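Local atomic coordinates of putative hydroxymethylglutaryl-CoA synthase (Streptococcus mutans, PDB entry 3SQZ), a protein that probably condenses acetyl-CoA with acetoacetyl-CoA to form hydroxymethylglutaryl-CoA, and binds coenzyme A on a thiolase-type fold. Residues A[81-84]-A[85-89]; A[125-129]-A[130-134]; A[223-226]-A[227-231]; A[248-251]-A[252-256]; A[293-296]-A[297-301]. One frame throughout, in Å; residues are numbered along the deposited sequence. Where two conformers were deposited one is given.

Contact 1. Residues A[81-84]-A[85-89]; sequences ITDD and VVTLA
D84 and T87 form a capping box at the buried N-terminus of helix 85-94, where the chain turns out of the loop that follows strand 75-78. The evidence is a pair of reciprocal bonds. D84, at the N-cap, accepts from the backbone N of T87 through OD1 at 3.0 Å; the N-H...O angle is 166° and the donor arrives nearly along the C-O axis of the carboxylate. In return the backbone N of D84 donates to T87 OG1 at 2.8 Å, a more bent bond at 137°. T87 can serve both ends because its hydroxyl sits between its own backbone N and carbonyl carbon (chi1 58°), turned back toward the preceding loop.

That hydroxyl is gripped a second time. T87 OG1 donates its proton to D83 OD1 at 2.7 Å, using the lone pair of the carboxylate directed away from OD2, so OG1 is held as acceptor and donor at once and its rotation is fixed. The first turn of helix then closes with L88 N on D84 O at 3.0 Å. Beside it the methyl CD2 of L88 lies 3.5 Å from D83 OD1, the two side chains crossing at about a right angle.

The other carboxylate oxygen, D84 OD2, is spoken for by a salt bridge to R417 and a hydrogen bond to Y419, which tie the cap to strand 416-421. On other sides of the helix start, L88 and A89 rest on strand 166-175, while V86 and A89 meet helix 122-129.

Contact 2. Residues A[125-129]-A[130-134]; sequences YVHSL and LGIQP
H127 on the last turn of helix 122-129 reaches across to I132 and Q133 in the chain that leaves it, and polar bonds carry most of the join. Among the backbone bonds, L130 N donates to V126 O at 3.0 Å. I132 N folds back to H127 O at 3.2 Å, and G131 N donates to S128 O at 3.1 Å. A water donates to both H127 O and I132 O and bridges them.

The side-chain bond runs from H127 NE2 to Q133 O at 2.8 Å. With CG anti to the backbone N (chi1 178°), the imidazole extends along the departing chain; NE2 approaches from above the carbonyl plane, while the oxygen lies near the ring edge, 15° out of the imidazole plane. The bond implies a proton on NE2.

Apolar contacts complete the join. H127 CD2 touches I132 CG2 at 3.6 Å, and V126 CG1 presses on L130 CD1 at 3.4 Å, tighter than usual van der Waals contact, the two side chains pointing the same way.

L130 and I132 face strand 166-175. G131 has positive phi (69°), and the N-H groups of G131 and I132 bond back to S128 O and H127 O: a Schellman motif, which ends the helix before edge strand 137-141.

Contact 3. Residues A[223-226]-A[227-231]; sequences NYTT and TPYVN
T225 and Y229 meet across a bend in which the chain passes from the loop after strand 219-220 into strand 229-230: T225 is extended, T226 bends back (phi/psi -80/-14°), and T227 is extended again.

The bend brings T225 OG1 to 3.2 Å from Y229 OH, where the threonine hydroxyl donates a weak hydrogen bond. The side chains cross at about a right angle. The bond is best taken as tentative, because the T225 side chain is modelled too close to T227.

Y224 makes the second approach. Its CE1 lies 3.6 Å from Y229 OH, with that oxygen in the plane of the Y224 ring, and the nearest ring carbons, Y224 CE1 and Y229 CE2, are 4.2 Å apart. The phenol oxygen of Y229 thus meets a ring edge as well as the threonine.

Y229 pairs by backbone hydrogen bonds with W220, and R221 holds the carbonyl of T225. Strands 219-220 and 229-230, with the loop between them, form a small antiparallel hairpin at the coenzyme A pocket: V230 touches the bound ligand, while the side chain of P228 lies about 6 Å from it.

Contact 4. Residues A[248-251]-A[252-256]; sequences AEYQ and KRFDV
E249 and R253, four residues apart near the end of helix 232-254, form a salt bridge on the protein surface. R253 NE donates to E249 OE2 at 2.8 Å in an almost straight bond (173°). The oxygen lies in the guanidinium plane and uses the lone pair facing away from OE1, yet carboxylate and guanidinium are turned 86° against each other. The match therefore rests on a single N-H rather than a two-pronged pairing. E249 bends at chi2 to swing its carboxylate to NE, whereas R253 is extended from CG to NE.

Main-chain bonds continue to the helix end: R253 N reaches E249 O and F254 N reaches Y250 O, each at 3.0 Å. A weak bond from D255 N to Q251 O follows as D255 takes positive phi and the chain leaves the helix.

On the side toward the large mixed sheet of the thiolase fold, Y250 and F254 form a tilted edge-to-face pair. The edge of F254 comes over the Y250 face, CD2 3.4 Å above its centre; ring centroids are 4.7 Å apart and the planes stand at 58°. V256 CG2 adds a contact at the tyrosine edge, 3.7 Å from Y250 CE2. Beyond this, Y250 OH bonds to the carbonyl of E208 on strand 203-213, and its side chain touches I349 and T351 of strand 346-354.

Contact 5. Residues A[293-296]-A[297-301]; sequences KLKV and NFEAS
Two consecutive turns of helix 288-302 are joined by an i to i+4 salt bridge, from K295 to E299, on the partly exposed side of the helix. K295 NZ lies 3.0 Å from E299 OE2, donates to it and meets it almost head-on, in line with the bond from CD to that oxygen. The lysine leaves with CG anti to the backbone N (chi1 178°) and bends at chi2, which lays its chain alongside the next turn; E299 also bends at chi2, and the two chains cross obliquely. K295 CE comes within 3.4 Å of E299 OE2. Besides meeting the ammonium, E299 OE2 lies at the edge of the F298 ring, in its plane.

The backbone is regular alpha-helix: N297 N bonds to K293 O, F298 N to L294 O, E299 N to K295 O at 2.9 Å and A300 N to V296 O at 3.0 Å. Further on, S301 OG turns back to donate to F298 O at 2.7 Å, giving that carbonyl a side-chain partner.

Elsewhere on the helix, K293 and N297 run side by side, K293 CG standing 3.8 Å from N297 OD1. The buried amide of N297 is satisfied outside this stretch, OD1 by N329 and ND2 weakly by S327. F298 packs on helix 271-279, which carries the coenzyme A-binding residues K272 and K276, and its ring meets that of F278.

How the contacts relate
Contact 1 is fully buried, contacts 2 and 5 are partly so, and contacts 3 and 4 lie at the surface. Contacts 1 and 2 touch directly: V86 packs on Y125 and L129, and A89 on V126, so the start of helix 85-94 lies against the end of helix 122-129. They lie at opposite helix ends: an aspartate N-cap in a capping box, and a Schellman C-terminal end at a glycine. Contacts 4 and 5 each carry an i to i+4 salt bridge, though contact 4 adds an aromatic pair where its helix ends; their centres are about 23 Å apart. Contact 3, a hairpin loop with one weak, tentative side-chain bond, includes a residue touching coenzyme A.

Contact 1. Residues A[81-84]-A[85-89]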
loop_
_atom_site.group_PDB
_atom_site.type_symbol
_atom_site.label_atom_id
_atom_site.label_comp_id
_atom_site.label_asym_id
_atom_site.label_seq_id
_atom_site.Cartn_x
_atom_site.Cartn_y
_atom_site.Cartn_z
ATOM N N ILE A 81 17.671 -6.294 -4.446
ATOM C CA ILE A 81 18.292 -5.212 -3.703
ATOM C C ILE A 81 18.247 -3.879 -4.461
ATOM O O ILE A 81 18.296 -2.812 -3.856
ATOM C CB ILE A 81 19.747 -5.589 -3.326
ATOM C CG1 ILE A 81 20.305 -4.623 -2.282
ATOM C CG2 ILE A 81 20.649 -5.676 -4.565
ATOM C CD1 ILE A 81 21.559 -5.131 -1.594
ATOM N N THR A 82 18.135 -3.938 -5.784
ATOM C CA THR A 82 18.175 -2.734 -6.604
ATOM C C THR A 82 16.794 -2.101 -6.829
ATOM O O THR A 82 16.683 -1.077 -7.501
ATOM C CB THR A 82 18.830 -3.026 -7.953
ATOM O OG1 THR A 82 18.107 -4.092 -8.571
ATOM C CG2 THR A 82 20.286 -3.449 -7.773
ATOM N N ASP A 83 15.749 -2.698 -6.257
ATOM C CA ASP A 83 14.391 -2.153 -6.365
ATOM C C ASP A 83 13.896 -1.959 -4.933
ATOM O O ASP A 83 13.516 -2.924 -4.266
ATOM C CB ASP A 83 13.494 -3.143 -7.123
ATOM C CG ASP A 83 12.397 -2.469 -7.964
ATOM O OD1 ASP A 83 12.169 -1.242 -7.855
ATOM O OD2 ASP A 83 11.742 -3.198 -8.743
ATOM N N ASP A 84 13.921 -0.716 -4.454
ATOM C CA ASP A 84 13.649 -0.422 -3.049
ATOM C C ASP A 84 12.469 0.528 -2.898
ATOM O O ASP A 84 11.718 0.763 -3.852
ATOM C CB ASP A 84 14.905 0.135 -2.359
ATOM C CG ASP A 84 15.291 1.514 -2.847
ATOM O OD1 ASP A 84 14.598 2.092 -3.707
ATOM O OD2 ASP A 84 16.309 2.030 -2.328
ATOM N N VAL A 85 12.295 1.076 -1.696
ATOM C CA VAL A 85 11.179 1.978 -1.447
ATOM C C VAL A 85 11.152 3.149 -2.434
ATOM O O VAL A 85 10.090 3.562 -2.904
ATOM C CB VAL A 85 11.210 2.501 0.027
ATOM C CG1 VAL A 85 12.509 3.266 0.339
ATOM C CG2 VAL A 85 9.988 3.362 0.327
ATOM N N VAL A 86 12.325 3.689 -2.734
ATOM C CA VAL A 86 12.436 4.850 -3.608
ATOM C C VAL A 86 12.087 4.516 -5.048
ATOM O O VAL A 86 11.322 5.238 -5.697
ATOM C CB VAL A 86 13.858 5.445 -3.539
ATOM C CG1 VAL A 86 14.093 6.448 -4.652
ATOM C CG2 VAL A 86 14.090 6.082 -2.183
ATOM N N THR A 87 12.655 3.433 -5.563
ATOM C CA THR A 87 12.424 3.099 -6.962
ATOM C C THR A 87 10.987 2.657 -7.207
ATOM O O THR A 87 10.397 3.013 -8.224
ATOM C CB THR A 87 13.419 2.054 -7.469
ATOM O OG1 THR A 87 13.310 0.879 -6.670
ATOM C CG2 THR A 87 14.835 2.590 -7.364
ATOM N N LEU A 88 10.419 1.891 -6.279
ATOM C CA LEU A 88 9.018 1.504 -6.410
ATOM C C LEU A 88 8.122 2.740 -6.343
ATOM O O LEU A 88 7.175 2.866 -7.128
ATOM C CB LEU A 88 8.628 0.478 -5.346
ATOM C CG LEU A 88 9.289 -0.896 -5.486
ATOM C CD1 LEU A 88 9.007 -1.728 -4.251
ATOM C CD2 LEU A 88 8.838 -1.618 -6.756
ATOM N N ALA A 89 8.421 3.654 -5.419
ATOM C CA ALA A 89 7.624 4.871 -5.277
ATOM C C ALA A 89 7.689 5.705 -6.561
ATOM O O ALA A 89 6.658 6.144 -7.087
ATOM C CB ALA A 89 8.085 5.682 -4.082
#

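Contact 2. Residues A[125-129]-A[130-134]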
loop_
_atom_site.group_PDB
_atom_site.type_symbol
_atom_site.label_atom_id
_atom_site.label_comp_id
_atom_site.label_asym_id
_atom_site.label_seq_id
_atom_site.Cartn_x
_atom_site.Cartn_y
_atom_site.Cartn_z
ATOM N N TYR A 125 14.151 11.922 -3.161
ATOM C CA TYR A 125 14.562 11.204 -4.363
ATOM C C TYR A 125 13.434 11.092 -5.371
ATOM O O TYR A 125 13.658 11.193 -6.574
ATOM C CB TYR A 125 15.056 9.802 -4.024
ATOM C CG TYR A 125 16.321 9.762 -3.207
ATOM C CD1 TYR A 125 17.544 10.105 -3.771
ATOM C CD2 TYR A 125 16.298 9.362 -1.882
ATOM C CE1 TYR A 125 18.711 10.049 -3.033
ATOM C CE2 TYR A 125 17.454 9.301 -1.140
ATOM C CZ TYR A 125 18.657 9.644 -1.717
ATOM O OH TYR A 125 19.797 9.573 -0.958
ATOM N N VAL A 126 12.224 10.857 -4.886
ATOM C CA VAL A 126 11.090 10.750 -5.791
ATOM C C VAL A 126 10.854 12.088 -6.499
ATOM O O VAL A 126 10.644 12.140 -7.712
ATOM C CB VAL A 126 9.829 10.264 -5.060
ATOM C CG1 VAL A 126 8.657 10.166 -6.021
ATOM C CG2 VAL A 126 10.088 8.911 -4.396
ATOM N N HIS A 127 10.907 13.169 -5.730
ATOM C CA HIS A 127 10.786 14.511 -6.277
ATOM C C HIS A 127 11.780 14.736 -7.427
ATOM O O HIS A 127 11.426 15.240 -8.493
ATOM C CB HIS A 127 10.999 15.541 -5.164
ATOM C CG HIS A 127 10.951 16.953 -5.641
ATOM N ND1 HIS A 127 12.052 17.592 -6.170
ATOM C CD2 HIS A 127 9.934 17.843 -5.696
ATOM C CE1 HIS A 127 11.712 18.815 -6.533
ATOM N NE2 HIS A 127 10.430 18.992 -6.261
ATOM N N SER A 128 13.027 14.334 -7.214
ATOM C CA SER A 128 14.097 14.495 -8.186
ATOM C C SER A 128 13.908 13.601 -9.417
ATOM O O SER A 128 13.993 14.043 -10.557
ATOM C CB SER A 128 15.415 14.148 -7.495
ATOM O OG SER A 128 16.511 14.271 -8.373
ATOM N N LEU A 129 13.684 12.316 -9.163
ATOM C CA LEU A 129 13.571 11.340 -10.245
ATOM C C LEU A 129 12.414 11.663 -11.183
ATOM O O LEU A 129 12.491 11.391 -12.380
ATOM C CB LEU A 129 13.416 9.922 -9.695
ATOM C CG LEU A 129 14.663 9.313 -9.053
ATOM C CD1 LEU A 129 14.303 8.082 -8.236
ATOM C CD2 LEU A 129 15.747 8.994 -10.086
ATOM N N LEU A 130 11.343 12.235 -10.641
ATOM C CA LEU A 130 10.158 12.561 -11.427
ATOM C C LEU A 130 10.215 13.937 -12.074
ATOM O O LEU A 130 9.348 14.277 -12.865
ATOM C CB LEU A 130 8.900 12.468 -10.569
ATOM C CG LEU A 130 8.506 11.077 -10.089
ATOM C CD1 LEU A 130 7.459 11.190 -8.991
ATOM C CD2 LEU A 130 8.018 10.241 -11.257
ATOM N N GLY A 131 11.207 14.747 -11.717
ATOM C CA GLY A 131 11.318 16.062 -12.319
ATOM C C GLY A 131 10.210 17.013 -11.893
ATOM O O GLY A 131 9.767 17.855 -12.675
ATOM N N ILE A 132 9.760 16.888 -10.651
ATOM C CA ILE A 132 8.754 17.801 -10.122
ATOM C C ILE A 132 9.356 19.196 -9.903
ATOM O O ILE A 132 10.547 19.333 -9.615
ATOM C CB ILE A 132 8.118 17.203 -8.847
ATOM C CG1 ILE A 132 7.303 15.961 -9.251
ATOM C CG2 ILE A 132 7.248 18.217 -8.125
ATOM C CD1 ILE A 132 6.891 15.081 -8.101
ATOM N N GLN A 133 8.539 20.229 -10.072
ATOM C CA GLN A 133 9.007 21.603 -9.925
ATOM C C GLN A 133 9.622 21.818 -8.533
ATOM O O GLN A 133 9.213 21.182 -7.562
ATOM C CB GLN A 133 7.865 22.583 -10.224
ATOM C CG GLN A 133 6.683 22.509 -9.272
ATOM C CD GLN A 133 6.882 23.378 -8.045
ATOM O OE1 GLN A 133 7.652 24.342 -8.064
ATOM N NE2 GLN A 133 6.193 23.043 -6.972
ATOM N N PRO A 134 10.625 22.712 -8.432
ATOM C CA PRO A 134 11.454 22.771 -7.218
ATOM C C PRO A 134 10.774 23.331 -5.968
ATOM O O PRO A 134 11.218 23.010 -4.864
ATOM C CB PRO A 134 12.615 23.674 -7.634
ATOM C CG PRO A 134 12.067 24.508 -8.759
ATOM C CD PRO A 134 11.134 23.595 -9.498
HETATM O O HOH W 1 12.749 17.600 -9.647
#

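Contact 3. Residues A[223-226]-A[227-231]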
loop_
_atom_site.group_PDB
_atom_site.type_symbol
_atom_site.label_atom_id
_atom_site.label_comp_id
_atom_site.label_asym_id
_atom_site.label_seq_id
_atom_site.Cartn_x
_atom_site.Cartn_y
_atom_site.Cartn_z
ATOM N N ASN A 223 15.853 -0.657 15.285
ATOM C CA ASN A 223 16.783 -0.133 14.298
ATOM C C ASN A 223 17.825 -1.151 13.850
ATOM O O ASN A 223 18.401 -1.021 12.775
ATOM C CB ASN A 223 17.488 1.109 14.835
ATOM C CG ASN A 223 16.537 2.246 15.135
ATOM O OD1 ASN A 223 15.380 2.250 14.712
ATOM N ND2 ASN A 223 17.039 3.244 15.857
ATOM N N TYR A 224 18.046 -2.164 14.679
ATOM C CA TYR A 224 19.100 -3.136 14.437
ATOM C C TYR A 224 18.645 -4.344 13.624
ATOM O O TYR A 224 19.418 -5.277 13.431
ATOM C CB TYR A 224 19.710 -3.597 15.770
ATOM C CG TYR A 224 18.686 -3.985 16.819
ATOM C CD1 TYR A 224 18.047 -5.224 16.778
ATOM C CD2 TYR A 224 18.363 -3.120 17.852
ATOM C CE1 TYR A 224 17.116 -5.583 17.741
ATOM C CE2 TYR A 224 17.440 -3.468 18.816
ATOM C CZ TYR A 224 16.819 -4.695 18.759
ATOM O OH TYR A 224 15.894 -5.014 19.729
ATOM N N THR A 225 17.402 -4.341 13.148
ATOM C CA THR A 225 16.891 -5.488 12.405
ATOM C C THR A 225 16.193 -5.084 11.117
ATOM O O THR A 225 15.387 -4.153 11.108
ATOM C CB THR A 225 15.837 -6.229 13.209
ATOM O OG1 THR A 225 16.268 -6.420 14.569
ATOM C CG2 THR A 225 15.498 -7.531 12.514
ATOM N N THR A 226 16.475 -5.818 10.043
ATOM C CA THR A 226 15.800 -5.594 8.765
ATOM C C THR A 226 14.419 -6.240 8.738
ATOM O O THR A 226 13.613 -5.968 7.848
ATOM C CB THR A 226 16.619 -6.143 7.597
ATOM O OG1 THR A 226 16.871 -7.536 7.812
ATOM C CG2 THR A 226 17.937 -5.407 7.480
ATOM N N THR A 227 14.160 -7.117 9.704
ATOM C CA THR A 227 12.890 -7.828 9.786
ATOM C C THR A 227 12.192 -7.483 11.103
ATOM O O THR A 227 12.840 -7.277 12.128
ATOM C CB THR A 227 13.112 -9.353 9.678
ATOM O OG1 THR A 227 14.045 -9.772 10.681
ATOM C CG2 THR A 227 13.679 -9.719 8.303
ATOM N N PRO A 228 10.857 -7.409 11.085
ATOM C CA PRO A 228 10.115 -7.027 12.287
ATOM C C PRO A 228 9.988 -8.155 13.297
ATOM O O PRO A 228 10.187 -9.332 12.976
ATOM C CB PRO A 228 8.732 -6.685 11.732
ATOM C CG PRO A 228 8.596 -7.572 10.550
ATOM C CD PRO A 228 9.962 -7.618 9.936
ATOM N N TYR A 229 9.657 -7.768 14.524
ATOM C CA TYR A 229 9.146 -8.687 15.531
ATOM C C TYR A 229 7.631 -8.595 15.498
ATOM O O TYR A 229 7.074 -7.512 15.356
ATOM C CB TYR A 229 9.701 -8.342 16.918
ATOM C CG TYR A 229 11.203 -8.412 16.926
ATOM C CD1 TYR A 229 11.855 -9.616 16.716
ATOM C CD2 TYR A 229 11.973 -7.268 17.074
ATOM C CE1 TYR A 229 13.231 -9.684 16.676
ATOM C CE2 TYR A 229 13.339 -7.327 17.040
ATOM C CZ TYR A 229 13.966 -8.533 16.836
ATOM O OH TYR A 229 15.335 -8.579 16.802
ATOM N N VAL A 230 6.961 -9.735 15.605
ATOM C CA VAL A 230 5.509 -9.740 15.464
ATOM C C VAL A 230 4.884 -10.891 16.236
ATOM O O VAL A 230 5.402 -12.007 16.233
ATOM C CB VAL A 230 5.074 -9.750 13.964
ATOM C CG1 VAL A 230 5.746 -10.884 13.193
ATOM C CG2 VAL A 230 3.556 -9.806 13.813
ATOM N N ASN A 231 3.786 -10.594 16.919
ATOM C CA ASN A 231 2.947 -11.602 17.554
ATOM C C ASN A 231 1.692 -11.654 16.695
ATOM O O ASN A 231 0.807 -10.809 16.816
ATOM C CB ASN A 231 2.632 -11.172 18.995
ATOM C CG ASN A 231 1.808 -12.195 19.768
ATOM O OD1 ASN A 231 1.924 -12.299 20.997
ATOM N ND2 ASN A 231 0.965 -12.934 19.067
#

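Contact 4. Residues A[248-251]-A[252-256]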
loop_
_atom_site.group_PDB
_atom_site.type_symbol
_atom_site.label_atom_id
_atom_site.label_comp_id
_atom_site.label_asym_id
_atom_site.label_seq_id
_atom_site.Cartn_x
_atom_site.Cartn_y
_atom_site.Cartn_z
ATOM N N ALA A 248 -17.520 1.694 15.705
ATOM C CA ALA A 248 -18.645 2.007 16.580
ATOM C C ALA A 248 -18.698 3.507 16.854
ATOM O O ALA A 248 -19.758 4.132 16.766
ATOM C CB ALA A 248 -18.550 1.230 17.884
ATOM N N GLU A 249 -17.551 4.088 17.185
ATOM C CA GLU A 249 -17.507 5.503 17.517
ATOM C C GLU A 249 -17.743 6.376 16.282
ATOM O O GLU A 249 -18.368 7.433 16.376
ATOM C CB GLU A 249 -16.185 5.846 18.209
ATOM C CG GLU A 249 -16.053 7.298 18.665
ATOM C CD GLU A 249 -17.011 7.685 19.782
ATOM O OE1 GLU A 249 -17.613 6.793 20.420
ATOM O OE2 GLU A 249 -17.156 8.903 20.021
ATOM N N TYR A 250 -17.267 5.920 15.124
ATOM C CA TYR A 250 -17.471 6.631 13.865
ATOM C C TYR A 250 -18.966 6.768 13.557
ATOM O O TYR A 250 -19.461 7.849 13.233
ATOM C CB TYR A 250 -16.761 5.905 12.710
ATOM C CG TYR A 250 -16.741 6.704 11.431
ATOM C CD1 TYR A 250 -15.654 7.509 11.117
ATOM C CD2 TYR A 250 -17.809 6.661 10.539
ATOM C CE1 TYR A 250 -15.632 8.262 9.957
ATOM C CE2 TYR A 250 -17.797 7.410 9.378
ATOM C CZ TYR A 250 -16.708 8.213 9.094
ATOM O OH TYR A 250 -16.686 8.961 7.946
ATOM N N GLN A 251 -19.682 5.655 13.649
ATOM C CA GLN A 251 -21.118 5.657 13.417
ATOM C C GLN A 251 -21.830 6.646 14.324
ATOM O O GLN A 251 -22.741 7.348 13.884
ATOM C CB GLN A 251 -21.689 4.258 13.625
ATOM C CG GLN A 251 -21.285 3.293 12.543
ATOM C CD GLN A 251 -21.648 1.872 12.878
ATOM O OE1 GLN A 251 -20.895 1.167 13.553
ATOM N NE2 GLN A 251 -22.811 1.439 12.411
ATOM N N LYS A 252 -21.424 6.692 15.590
ATOM C CA LYS A 252 -22.041 7.595 16.557
ATOM C C LYS A 252 -21.783 9.057 16.228
ATOM O O LYS A 252 -22.693 9.876 16.272
ATOM C CB LYS A 252 -21.538 7.307 17.972
ATOM C CG LYS A 252 -21.922 5.944 18.514
ATOM C CD LYS A 252 -21.396 5.760 19.929
ATOM C CE LYS A 252 -21.693 4.365 20.454
ATOM N NZ LYS A 252 -23.153 4.062 20.418
ATOM N N ARG A 253 -20.536 9.390 15.920
ATOM C CA ARG A 253 -20.184 10.783 15.679
ATOM C C ARG A 253 -20.784 11.318 14.391
ATOM O O ARG A 253 -21.122 12.499 14.308
ATOM C CB ARG A 253 -18.670 10.963 15.659
ATOM C CG ARG A 253 -18.037 10.717 17.002
ATOM C CD ARG A 253 -16.598 11.176 17.027
ATOM N NE ARG A 253 -15.971 10.816 18.290
ATOM C CZ ARG A 253 -14.799 11.279 18.705
ATOM N NH1 ARG A 253 -14.124 12.142 17.957
ATOM N NH2 ARG A 253 -14.311 10.881 19.867
ATOM N N PHE A 254 -20.921 10.453 13.390
ATOM C CA PHE A 254 -21.236 10.922 12.042
ATOM C C PHE A 254 -22.579 10.469 11.487
ATOM O O PHE A 254 -22.923 10.793 10.350
ATOM C CB PHE A 254 -20.098 10.575 11.084
ATOM C CG PHE A 254 -18.789 11.175 11.489
ATOM C CD1 PHE A 254 -18.672 12.547 11.635
ATOM C CD2 PHE A 254 -17.684 10.377 11.743
ATOM C CE1 PHE A 254 -17.475 13.120 12.017
ATOM C CE2 PHE A 254 -16.480 10.946 12.131
ATOM C CZ PHE A 254 -16.375 12.320 12.262
ATOM N N ASP A 255 -23.335 9.744 12.302
ATOM C CA ASP A 255 -24.684 9.315 11.933
ATOM C C ASP A 255 -24.712 8.554 10.610
ATOM O O ASP A 255 -25.451 8.907 9.689
ATOM C CB ASP A 255 -25.640 10.508 11.882
ATOM C CG ASP A 255 -27.086 10.089 11.709
ATOM O OD1 ASP A 255 -27.443 8.976 12.153
ATOM O OD2 ASP A 255 -27.866 10.876 11.129
ATOM N N VAL A 256 -23.912 7.501 10.530
ATOM C CA VAL A 256 -23.912 6.634 9.366
ATOM C C VAL A 256 -24.014 5.186 9.802
ATOM O O VAL A 256 -23.849 4.857 10.984
ATOM C CB VAL A 256 -22.641 6.804 8.511
ATOM C CG1 VAL A 256 -22.556 8.220 7.960
ATOM C CG2 VAL A 256 -21.401 6.442 9.321
#

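Contact 5. Residues A[293-296]-A[297-301]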
loop_
_atom_site.group_PDB
_atom_site.type_symbol
_atom_site.label_atom_id
_atom_site.label_comp_id
_atom_site.label_asym_id
_atom_site.label_seq_id
_atom_site.Cartn_x
_atom_site.Cartn_y
_atom_site.Cartn_z
ATOM N N LYS A 293 -23.975 -7.406 -2.362
ATOM C CA LYS A 293 -23.141 -6.404 -3.011
ATOM C C LYS A 293 -21.850 -6.143 -2.243
ATOM O O LYS A 293 -20.765 -6.064 -2.827
ATOM C CB LYS A 293 -23.894 -5.096 -3.192
ATOM C CG LYS A 293 -23.093 -4.097 -3.986
ATOM C CD LYS A 293 -23.980 -3.092 -4.671
ATOM C CE LYS A 293 -24.410 -2.014 -3.709
ATOM N NZ LYS A 293 -25.008 -0.866 -4.444
ATOM N N LEU A 294 -21.970 -6.003 -0.930
ATOM C CA LEU A 294 -20.798 -5.738 -0.113
ATOM C C LEU A 294 -19.817 -6.906 -0.170
ATOM O O LEU A 294 -18.603 -6.708 -0.193
ATOM C CB LEU A 294 -21.201 -5.426 1.331
ATOM C CG LEU A 294 -21.900 -4.079 1.546
ATOM C CD1 LEU A 294 -22.556 -4.000 2.914
ATOM C CD2 LEU A 294 -20.932 -2.921 1.338
ATOM N N LYS A 295 -20.340 -8.127 -0.210
ATOM C CA LYS A 295 -19.489 -9.308 -0.280
ATOM C C LYS A 295 -18.754 -9.395 -1.620
ATOM O O LYS A 295 -17.552 -9.649 -1.667
ATOM C CB LYS A 295 -20.308 -10.578 -0.034
ATOM C CG LYS A 295 -19.497 -11.855 -0.145
ATOM C CD LYS A 295 -18.339 -11.871 0.834
ATOM C CE LYS A 295 -17.723 -13.258 0.909
ATOM N NZ LYS A 295 -16.566 -13.302 1.839
ATOM N N VAL A 296 -19.477 -9.179 -2.712
ATOM C CA VAL A 296 -18.865 -9.185 -4.033
ATOM C C VAL A 296 -17.791 -8.101 -4.123
ATOM O O VAL A 296 -16.717 -8.318 -4.696
ATOM C CB VAL A 296 -19.936 -9.002 -5.136
ATOM C CG1 VAL A 296 -19.305 -8.589 -6.450
ATOM C CG2 VAL A 296 -20.754 -10.283 -5.300
ATOM N N ASN A 297 -18.073 -6.931 -3.557
ATOM C CA ASN A 297 -17.090 -5.852 -3.566
ATOM C C ASN A 297 -15.893 -6.158 -2.677
ATOM O O ASN A 297 -14.754 -5.831 -3.031
ATOM C CB ASN A 297 -17.732 -4.510 -3.230
ATOM C CG ASN A 297 -18.564 -3.972 -4.379
ATOM O OD1 ASN A 297 -19.414 -3.081 -4.205
ATOM N ND2 ASN A 297 -18.344 -4.522 -5.558
ATOM N N PHE A 298 -16.127 -6.813 -1.546
ATOM C CA PHE A 298 -15.012 -7.277 -0.736
ATOM C C PHE A 298 -14.097 -8.218 -1.541
ATOM O O PHE A 298 -12.867 -8.056 -1.566
ATOM C CB PHE A 298 -15.466 -7.965 0.551
ATOM C CG PHE A 298 -14.320 -8.561 1.291
ATOM C CD1 PHE A 298 -13.477 -7.751 2.041
ATOM C CD2 PHE A 298 -14.004 -9.906 1.151
ATOM C CE1 PHE A 298 -12.369 -8.277 2.674
ATOM C CE2 PHE A 298 -12.893 -10.436 1.784
ATOM C CZ PHE A 298 -12.077 -9.618 2.546
ATOM N N GLU A 299 -14.697 -9.192 -2.218
ATOM C CA GLU A 299 -13.925 -10.134 -3.018
ATOM C C GLU A 299 -13.146 -9.418 -4.126
ATOM O O GLU A 299 -11.996 -9.760 -4.400
ATOM C CB GLU A 299 -14.837 -11.218 -3.586
ATOM C CG GLU A 299 -15.465 -12.093 -2.508
ATOM C CD GLU A 299 -14.447 -12.914 -1.740
ATOM O OE1 GLU A 299 -13.449 -13.360 -2.347
ATOM O OE2 GLU A 299 -14.653 -13.122 -0.524
ATOM N N ALA A 300 -13.760 -8.418 -4.752
ATOM C CA ALA A 300 -13.064 -7.632 -5.768
ATOM C C ALA A 300 -11.844 -6.936 -5.166
ATOM O O ALA A 300 -10.796 -6.849 -5.800
ATOM C CB ALA A 300 -14.006 -6.608 -6.386
ATOM N N SER A 301 -11.988 -6.434 -3.943
ATOM C CA SER A 301 -10.944 -5.643 -3.302
ATOM C C SER A 301 -9.695 -6.437 -2.930
ATOM O O SER A 301 -8.627 -5.847 -2.769
ATOM C CB SER A 301 -11.489 -4.894 -2.077
ATOM O OG SER A 301 -11.574 -5.727 -0.933
#